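Local coordinates for protein aldehyde dehydrogenase (Bartonella henselae, PDB 3I44) that probably oxidises aldehydes to carboxylic acids, using NAD+ or NADP+ as the hydride acceptor, at residues R293-N298 with A305-L310; N340-V345 with V385-F390. The protein carries 1 engineered substitution. All blocks are in the same frame, centred on the assembly; numbering follows the deposited sequence.

Interaction 1: R293-N298 with A305-L310; sequences RHCFYN and APTRML
His294 and Pro306 show how a helix can be packed against the turn that precedes the next strand without a single hydrogen bond between them. The proline comes over one face of the imidazole, and its CD lies 3.5 Å from the centre of the His294 ring, only 10° off the ring normal. This is a CH-pi contact, in which the slightly polarised hydrogens on the carbon next to the proline nitrogen meet the aromatic cloud. Pro306 CG leans toward the root of the side chain, 3.7 Å from His294 CB, and the two side chains run nearly at right angles. A chi1 of -168° swings the His294 ring out opposite the backbone N and over to Pro306; chi2 (172°) sets the turn of the ring that puts a face against the proline.

One residue on, Cys295 uses the same kind of torsion to a different end. Its sulfur passes beside the turn, with Cys295 SG 3.9 Å from Pro306 O and 4.0 Å from Thr307 CG2, while Cys295 CB is 3.8 Å from that same Pro306 O. These are van der Waals contacts of a buried thiol. Thr307 turns its methyl rather than its hydroxyl toward the sulfur. Pro306 stands at the centre of an inverse gamma turn, a tight bend that brings the chain round just before strand 308-312.

The contact belongs to the beta-alpha-beta unit of strand 276-279, helix 287-296 and strand 308-312. Pro306 also touches Asn277 of the first of these strands, Cys295 packs on Leu409 of strand 408-414, and the His294 ring meets that of Tyr434, on strand 432-436, with the planes roughly perpendicular.

Interaction 2: N340-V345 with V385-F390; sequences NHIGPV and VRPTVF
Val345 and Val385 meet through their methyl groups: Val385 CG2 is 3.8 Å from Val345 CG1 and 3.9 Å from Val345 CG2, and thus faces the whole fork of the other valine. A second apolar touch is looser, between Ile342 CD1 and Pro387 CG at 4.1 Å, where the two side chains run antiparallel alongside each other. Ile342 reaches that far because its CG1–CD1 arm is fully extended (chi2 -179°).

Between these two apolar touches the backbones are joined through water. Water 1 donates to Gly343 O at 2.8 Å and accepts from Val385 N at 2.9 Å, bridging two chains too far apart there for a direct backbone hydrogen bond. Gly343 O has a further partner in the hydroxyl of Ser299, so two bonds grip this carbonyl.

Further out, the side chain of Thr388 reaches back to the residue two before it: Thr388 OG1 donates to Arg386 O at 2.6 Å, approaching from above the carbonyl plane, 41° out of it, and Thr388 OG1 is also hydrogen-bonded with Gly372 N. The valine pair rests on Tyr351 and Ile354 of helix 348-363, and backbone bonding of Val345 with Tyr383 holds the loop to the chain that leads into 385-390.

Here a long irregular loop is packed against the entry to strand 388-391, which lies next to strand 367-370, outermost within this chain, in the mixed beta-sheet of the alpha/beta catalytic domain of aldehyde dehydrogenases.

In the fold
Phe296 links the two contacts, whose centres are about 11 Å apart. It takes no part in interaction 1, yet its ring packs into the strand side of interaction 2, with Phe296 CE1 3.8 Å from Thr388 O and Phe296 CZ 4.0 Å from Val389 CG2; its carbonyl oxygen, Phe296 O, lies 3.4 Å from Ile342 CG2. Both interactions reach the same sheet. Ser299, the residue already met at the Gly343 carbonyl, opens the connection between 293-298 and 305-310, and in relatives this connection carries the nucleophilic cysteine, so both contacts probably flank the active site. The bound sodium ion is not part of either contact; it lies about 11 Å from the Val345 side chain.

Interaction 1: R293-N298 with A305-L310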
ATOM      1  N   ARG A 293      21.037  -3.980 -27.562  1.00 23.68           N
ATOM      2  CA  ARG A 293      19.802  -4.460 -28.149  1.00 24.31           C
ATOM      3  C   ARG A 293      18.592  -4.308 -27.234  1.00 23.85           C
ATOM      4  O   ARG A 293      17.482  -3.958 -27.702  1.00 23.50           O
ATOM      5  CB  ARG A 293      19.929  -5.938 -28.555  1.00 24.85           C
ATOM      6  CG  ARG A 293      20.764  -6.173 -29.801  1.00 28.96           C
ATOM      7  CD  ARG A 293      20.913  -7.671 -30.115  1.00 33.46           C
ATOM      8  NE  ARG A 293      21.597  -7.845 -31.392  1.00 38.23           N
ATOM      9  CZ  ARG A 293      22.781  -8.445 -31.586  1.00 44.51           C
ATOM     10  NH1 ARG A 293      23.483  -9.002 -30.584  1.00 46.26           N
ATOM     11  NH2 ARG A 293      23.271  -8.495 -32.827  1.00 46.28           N
ATOM     12  N   HIS A 294      18.782  -4.587 -25.944  1.00 23.57           N
ATOM     13  CA  HIS A 294      17.663  -4.522 -24.981  1.00 22.93           C
ATOM     14  C   HIS A 294      17.189  -3.032 -24.872  1.00 22.54           C
ATOM     15  O   HIS A 294      15.982  -2.751 -24.817  1.00 21.86           O
ATOM     16  CB  HIS A 294      18.094  -5.072 -23.590  1.00 22.47           C
ATOM     17  CG  HIS A 294      16.958  -5.298 -22.645  1.00 21.83           C
ATOM     18  ND1 HIS A 294      17.115  -5.927 -21.425  1.00 22.33           N
ATOM     19  CD2 HIS A 294      15.642  -4.985 -22.738  1.00 20.70           C
ATOM     20  CE1 HIS A 294      15.939  -6.008 -20.822  1.00 23.28           C
ATOM     21  NE2 HIS A 294      15.032  -5.432 -21.592  1.00 22.17           N
ATOM     22  N   CYS A 295      18.145  -2.094 -24.855  1.00 22.60           N
ATOM     23  CA  CYS A 295      17.825  -0.672 -24.810  1.00 22.62           C
ATOM     24  C   CYS A 295      16.922  -0.199 -25.966  1.00 22.97           C
ATOM     25  O   CYS A 295      16.012   0.599 -25.753  1.00 23.25           O
ATOM     26  CB  CYS A 295      19.100   0.181 -24.762  1.00 22.68           C
ATOM     27  SG  CYS A 295      18.781   1.942 -24.317  1.00 24.45           S
ATOM     28  N   PHE A 296      17.148  -0.698 -27.177  1.00 22.81           N
ATOM     29  CA  PHE A 296      16.389  -0.236 -28.332  1.00 22.81           C
ATOM     30  C   PHE A 296      15.100  -1.011 -28.580  1.00 22.74           C
ATOM     31  O   PHE A 296      14.254  -0.577 -29.376  1.00 22.76           O
ATOM     32  CB  PHE A 296      17.247  -0.280 -29.604  1.00 22.95           C
ATOM     33  CG  PHE A 296      18.537   0.559 -29.524  1.00 23.02           C
ATOM     34  CD1 PHE A 296      18.592   1.739 -28.775  1.00 23.77           C
ATOM     35  CD2 PHE A 296      19.678   0.147 -30.205  1.00 22.38           C
ATOM     36  CE1 PHE A 296      19.790   2.495 -28.699  1.00 24.39           C
ATOM     37  CE2 PHE A 296      20.872   0.915 -30.170  1.00 23.65           C
ATOM     38  CZ  PHE A 296      20.929   2.067 -29.391  1.00 23.25           C
ATOM     39  N   TYR A 297      14.951  -2.154 -27.923  1.00 21.64           N
ATOM     40  CA  TYR A 297      13.777  -2.995 -28.113  1.00 21.77           C
ATOM     41  C   TYR A 297      12.515  -2.204 -27.793  1.00 21.00           C
ATOM     42  O   TYR A 297      12.473  -1.408 -26.828  1.00 22.06           O
ATOM     43  CB  TYR A 297      13.881  -4.241 -27.218  1.00 21.61           C
ATOM     44  CG  TYR A 297      12.875  -5.324 -27.512  1.00 22.21           C
ATOM     45  CD1 TYR A 297      12.873  -5.991 -28.716  1.00 25.85           C
ATOM     46  CD2 TYR A 297      11.943  -5.690 -26.565  1.00 24.25           C
ATOM     47  CE1 TYR A 297      11.928  -7.009 -28.984  1.00 28.01           C
ATOM     48  CE2 TYR A 297      11.017  -6.676 -26.800  1.00 26.90           C
ATOM     49  CZ  TYR A 297      11.020  -7.357 -27.997  1.00 28.21           C
ATOM     50  OH  TYR A 297      10.077  -8.358 -28.191  1.00 31.83           O
ATOM     51  N   ASN A 298      11.480  -2.428 -28.581  1.00 21.20           N
ATOM     52  CA  ASN A 298      10.235  -1.631 -28.493  1.00 20.91           C
ATOM     53  C   ASN A 298      10.532  -0.122 -28.589  1.00 21.17           C
ATOM     54  O   ASN A 298       9.814   0.710 -28.012  1.00 22.21           O
ATOM     55  CB  ASN A 298       9.496  -1.940 -27.189  1.00 20.77           C
ATOM     56  CG  ASN A 298       7.996  -1.699 -27.280  1.00 20.24           C
ATOM     57  OD1 ASN A 298       7.361  -1.953 -28.322  1.00 19.87           O
ATOM     58  ND2 ASN A 298       7.413  -1.243 -26.177  1.00 18.21           N
ATOM     59  N   ALA A 305      13.619  -0.718 -19.245  1.00 21.39           N
ATOM     60  CA  ALA A 305      14.725  -0.846 -20.215  1.00 21.95           C
ATOM     61  C   ALA A 305      16.021  -0.437 -19.552  1.00 22.42           C
ATOM     62  O   ALA A 305      16.022   0.481 -18.720  1.00 24.16           O
ATOM     63  CB  ALA A 305      14.496   0.009 -21.477  1.00 22.24           C
ATOM     64  N   PRO A 306      17.130  -1.109 -19.903  1.00 22.83           N
ATOM     65  CA  PRO A 306      18.443  -0.799 -19.349  1.00 23.33           C
ATOM     66  C   PRO A 306      19.077   0.385 -20.105  1.00 24.07           C
ATOM     67  O   PRO A 306      19.864   0.212 -21.049  1.00 25.27           O
ATOM     68  CB  PRO A 306      19.216  -2.102 -19.560  1.00 22.80           C
ATOM     69  CG  PRO A 306      18.650  -2.653 -20.817  1.00 23.23           C
ATOM     70  CD  PRO A 306      17.174  -2.318 -20.746  1.00 22.79           C
ATOM     71  N   THR A 307      18.756   1.582 -19.650  1.00 24.29           N
ATOM     72  CA  THR A 307      19.088   2.804 -20.364  1.00 23.43           C
ATOM     73  C   THR A 307      20.371   3.496 -19.900  1.00 23.81           C
ATOM     74  O   THR A 307      20.865   4.368 -20.598  1.00 24.10           O
ATOM     75  CB  THR A 307      17.880   3.779 -20.348  1.00 24.13           C
ATOM     76  OG1 THR A 307      17.446   4.026 -18.997  1.00 24.27           O
ATOM     77  CG2 THR A 307      16.707   3.164 -21.106  1.00 21.61           C
ATOM     78  N   ARG A 308      20.918   3.110 -18.754  1.00 23.69           N
ATOM     79  CA  ARG A 308      22.209   3.622 -18.283  1.00 23.70           C
ATOM     80  C   ARG A 308      23.184   2.459 -18.222  1.00 23.70           C
ATOM     81  O   ARG A 308      23.081   1.582 -17.348  1.00 24.04           O
ATOM     82  CB  ARG A 308      22.110   4.271 -16.910  1.00 23.68           C
ATOM     83  CG  ARG A 308      21.242   5.535 -16.882  1.00 23.50           C
ATOM     84  CD  ARG A 308      21.181   6.077 -15.463  1.00 23.55           C
ATOM     85  NE  ARG A 308      20.504   5.143 -14.551  1.00 22.12           N
ATOM     86  CZ  ARG A 308      20.831   4.929 -13.278  1.00 21.47           C
ATOM     87  NH1 ARG A 308      21.844   5.567 -12.713  1.00 22.80           N
ATOM     88  NH2 ARG A 308      20.160   4.020 -12.569  1.00 23.67           N
ATOM     89  N   MET A 309      24.117   2.423 -19.166  1.00 23.16           N
ATOM     90  CA  MET A 309      25.086   1.342 -19.203  1.00 23.42           C
ATOM     91  C   MET A 309      26.343   1.802 -18.498  1.00 23.60           C
ATOM     92  O   MET A 309      27.030   2.726 -18.979  1.00 24.57           O
ATOM     93  CB  MET A 309      25.363   0.927 -20.635  1.00 23.64           C
ATOM     94  CG  MET A 309      26.236  -0.344 -20.768  1.00 24.83           C
ATOM     95  SD  MET A 309      26.583  -0.821 -22.500  1.00 26.71           S
ATOM     96  CE  MET A 309      25.107  -1.670 -23.016  1.00 21.40           C
ATOM     97  N   LEU A 310      26.648   1.160 -17.365  1.00 22.98           N
ATOM     98  CA  LEU A 310      27.796   1.519 -16.532  1.00 22.71           C
ATOM     99  C   LEU A 310      28.847   0.447 -16.769  1.00 23.06           C
ATOM    100  O   LEU A 310      28.630  -0.719 -16.445  1.00 22.06           O
ATOM    101  CB  LEU A 310      27.399   1.635 -15.049  1.00 22.75           C
ATOM    102  CG  LEU A 310      26.032   2.294 -14.713  1.00 22.31           C
ATOM    103  CD1 LEU A 310      25.783   2.277 -13.224  1.00 21.18           C
ATOM    104  CD2 LEU A 310      25.918   3.733 -15.235  1.00 23.90           C
TER

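Interaction 2: N340-V345 with V385-F390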
ATOM      1  N   ASN A 340      13.057  -7.560 -37.970  1.00 29.61           N
ATOM      2  CA  ASN A 340      13.471  -7.155 -36.637  1.00 30.05           C
ATOM      3  C   ASN A 340      14.018  -5.726 -36.534  1.00 29.43           C
ATOM      4  O   ASN A 340      14.826  -5.418 -35.670  1.00 29.10           O
ATOM      5  CB  ASN A 340      14.523  -8.144 -36.136  1.00 31.64           C
ATOM      6  CG  ASN A 340      15.817  -8.033 -36.909  1.00 33.90           C
ATOM      7  OD1 ASN A 340      15.840  -7.457 -37.994  1.00 37.91           O
ATOM      8  ND2 ASN A 340      16.904  -8.574 -36.356  1.00 39.45           N
ATOM      9  N   HIS A 341      13.595  -4.846 -37.425  1.00 28.43           N
ATOM     10  CA  HIS A 341      13.825  -3.418 -37.238  1.00 26.87           C
ATOM     11  C   HIS A 341      13.018  -2.960 -35.988  1.00 26.14           C
ATOM     12  O   HIS A 341      12.141  -3.698 -35.513  1.00 25.40           O
ATOM     13  CB  HIS A 341      13.324  -2.680 -38.489  1.00 26.81           C
ATOM     14  CG  HIS A 341      11.875  -2.945 -38.815  1.00 25.16           C
ATOM     15  ND1 HIS A 341      11.447  -4.085 -39.459  1.00 25.83           N
ATOM     16  CD2 HIS A 341      10.763  -2.212 -38.585  1.00 23.45           C
ATOM     17  CE1 HIS A 341      10.136  -4.038 -39.614  1.00 24.84           C
ATOM     18  NE2 HIS A 341       9.697  -2.908 -39.097  1.00 23.15           N
ATOM     19  N   ILE A 342      13.336  -1.779 -35.443  1.00 25.06           N
ATOM     20  CA  ILE A 342      12.451  -1.102 -34.488  1.00 24.39           C
ATOM     21  C   ILE A 342      11.442  -0.219 -35.260  1.00 24.85           C
ATOM     22  O   ILE A 342      11.671   0.155 -36.435  1.00 24.26           O
ATOM     23  CB  ILE A 342      13.217  -0.309 -33.383  1.00 24.12           C
ATOM     24  CG1 ILE A 342      13.907   0.952 -33.936  1.00 24.00           C
ATOM     25  CG2 ILE A 342      14.273  -1.241 -32.660  1.00 22.43           C
ATOM     26  CD1 ILE A 342      14.668   1.717 -32.878  1.00 21.41           C
ATOM     27  N   GLY A 343      10.297   0.030 -34.638  1.00 24.69           N
ATOM     28  CA  GLY A 343       9.218   0.818 -35.240  1.00 23.77           C
ATOM     29  C   GLY A 343       9.360   2.277 -34.847  1.00 23.92           C
ATOM     30  O   GLY A 343      10.376   2.679 -34.236  1.00 21.83           O
ATOM     31  N   PRO A 344       8.339   3.093 -35.188  1.00 23.85           N
ATOM     32  CA  PRO A 344       8.341   4.453 -34.676  1.00 23.46           C
ATOM     33  C   PRO A 344       8.062   4.471 -33.170  1.00 23.98           C
ATOM     34  O   PRO A 344       7.624   3.447 -32.589  1.00 24.37           O
ATOM     35  CB  PRO A 344       7.185   5.093 -35.426  1.00 23.22           C
ATOM     36  CG  PRO A 344       6.270   4.018 -35.675  1.00 22.94           C
ATOM     37  CD  PRO A 344       7.107   2.809 -35.945  1.00 23.20           C
ATOM     38  N   VAL A 345       8.333   5.605 -32.531  1.00 23.20           N
ATOM     39  CA  VAL A 345       7.746   5.853 -31.218  1.00 23.51           C
ATOM     40  C   VAL A 345       6.262   6.222 -31.409  1.00 23.73           C
ATOM     41  O   VAL A 345       5.790   6.470 -32.531  1.00 23.88           O
ATOM     42  CB  VAL A 345       8.524   6.886 -30.381  1.00 23.58           C
ATOM     43  CG1 VAL A 345       9.977   6.424 -30.196  1.00 21.19           C
ATOM     44  CG2 VAL A 345       8.420   8.298 -30.995  1.00 22.94           C
ATOM     45  N   VAL A 385      12.578   7.677 -34.582  1.00 22.52           N
ATOM     46  CA  VAL A 385      13.678   8.210 -33.836  1.00 22.44           C
ATOM     47  C   VAL A 385      14.898   7.373 -34.224  1.00 22.53           C
ATOM     48  O   VAL A 385      14.802   6.155 -34.393  1.00 21.74           O
ATOM     49  CB  VAL A 385      13.410   8.148 -32.309  1.00 22.63           C
ATOM     50  CG1 VAL A 385      14.617   8.650 -31.510  1.00 23.28           C
ATOM     51  CG2 VAL A 385      12.158   8.952 -31.930  1.00 22.17           C
ATOM     52  N   ARG A 386      16.036   8.028 -34.365  1.00 22.44           N
ATOM     53  CA  ARG A 386      17.268   7.345 -34.721  1.00 23.10           C
ATOM     54  C   ARG A 386      17.849   6.643 -33.506  1.00 23.83           C
ATOM     55  O   ARG A 386      18.025   7.278 -32.461  1.00 24.98           O
ATOM     56  CB  ARG A 386      18.306   8.365 -35.231  1.00 22.80           C
ATOM     57  CG  ARG A 386      17.911   9.097 -36.497  1.00 24.53           C
ATOM     58  CD  ARG A 386      18.699  10.388 -36.708  1.00 24.12           C
ATOM     59  NE  ARG A 386      20.117  10.145 -36.981  1.00 25.11           N
ATOM     60  CZ  ARG A 386      21.061  11.082 -36.900  1.00 28.25           C
ATOM     61  NH1 ARG A 386      20.759  12.325 -36.549  1.00 30.34           N
ATOM     62  NH2 ARG A 386      22.324  10.791 -37.191  1.00 29.68           N
ATOM     63  N   PRO A 387      18.238   5.359 -33.643  1.00 24.48           N
ATOM     64  CA  PRO A 387      18.984   4.745 -32.556  1.00 23.87           C
ATOM     65  C   PRO A 387      20.207   5.575 -32.194  1.00 23.29           C
ATOM     66  O   PRO A 387      21.069   5.828 -33.039  1.00 23.66           O
ATOM     67  CB  PRO A 387      19.388   3.392 -33.126  1.00 24.50           C
ATOM     68  CG  PRO A 387      18.380   3.083 -34.127  1.00 24.83           C
ATOM     69  CD  PRO A 387      17.926   4.402 -34.710  1.00 24.62           C
ATOM     70  N   THR A 388      20.282   6.006 -30.951  1.00 22.67           N
ATOM     71  CA  THR A 388      21.277   6.983 -30.527  1.00 22.27           C
ATOM     72  C   THR A 388      22.064   6.482 -29.325  1.00 22.95           C
ATOM     73  O   THR A 388      21.494   5.897 -28.392  1.00 23.32           O
ATOM     74  CB  THR A 388      20.544   8.338 -30.196  1.00 22.38           C
ATOM     75  OG1 THR A 388      19.851   8.782 -31.373  1.00 22.24           O
ATOM     76  CG2 THR A 388      21.517   9.412 -29.707  1.00 22.22           C
ATOM     77  N   VAL A 389      23.372   6.708 -29.345  1.00 22.83           N
ATOM     78  CA  VAL A 389      24.244   6.375 -28.240  1.00 23.12           C
ATOM     79  C   VAL A 389      25.003   7.613 -27.766  1.00 23.40           C
ATOM     80  O   VAL A 389      25.639   8.303 -28.575  1.00 24.34           O
ATOM     81  CB  VAL A 389      25.234   5.231 -28.641  1.00 22.77           C
ATOM     82  CG1 VAL A 389      26.208   4.920 -27.534  1.00 23.22           C
ATOM     83  CG2 VAL A 389      24.483   3.950 -29.048  1.00 24.57           C
ATOM     84  N   PHE A 390      24.966   7.879 -26.452  1.00 23.68           N
ATOM     85  CA  PHE A 390      25.838   8.857 -25.812  1.00 23.85           C
ATOM     86  C   PHE A 390      26.846   8.160 -24.921  1.00 24.65           C
ATOM     87  O   PHE A 390      26.507   7.152 -24.291  1.00 25.63           O
ATOM     88  CB  PHE A 390      25.012   9.823 -24.954  1.00 24.10           C
ATOM     89  CG  PHE A 390      24.173  10.781 -25.738  1.00 24.11           C
ATOM     90  CD1 PHE A 390      24.733  11.957 -26.242  1.00 25.87           C
ATOM     91  CD2 PHE A 390      22.834  10.513 -25.989  1.00 25.84           C
ATOM     92  CE1 PHE A 390      23.952  12.862 -26.968  1.00 26.36           C
ATOM     93  CE2 PHE A 390      22.049  11.403 -26.712  1.00 27.16           C
ATOM     94  CZ  PHE A 390      22.611  12.592 -27.194  1.00 25.88           C
TER
HETATM   95  O   HOH W   1      12.124   4.864 -33.942  1.00 25.25           O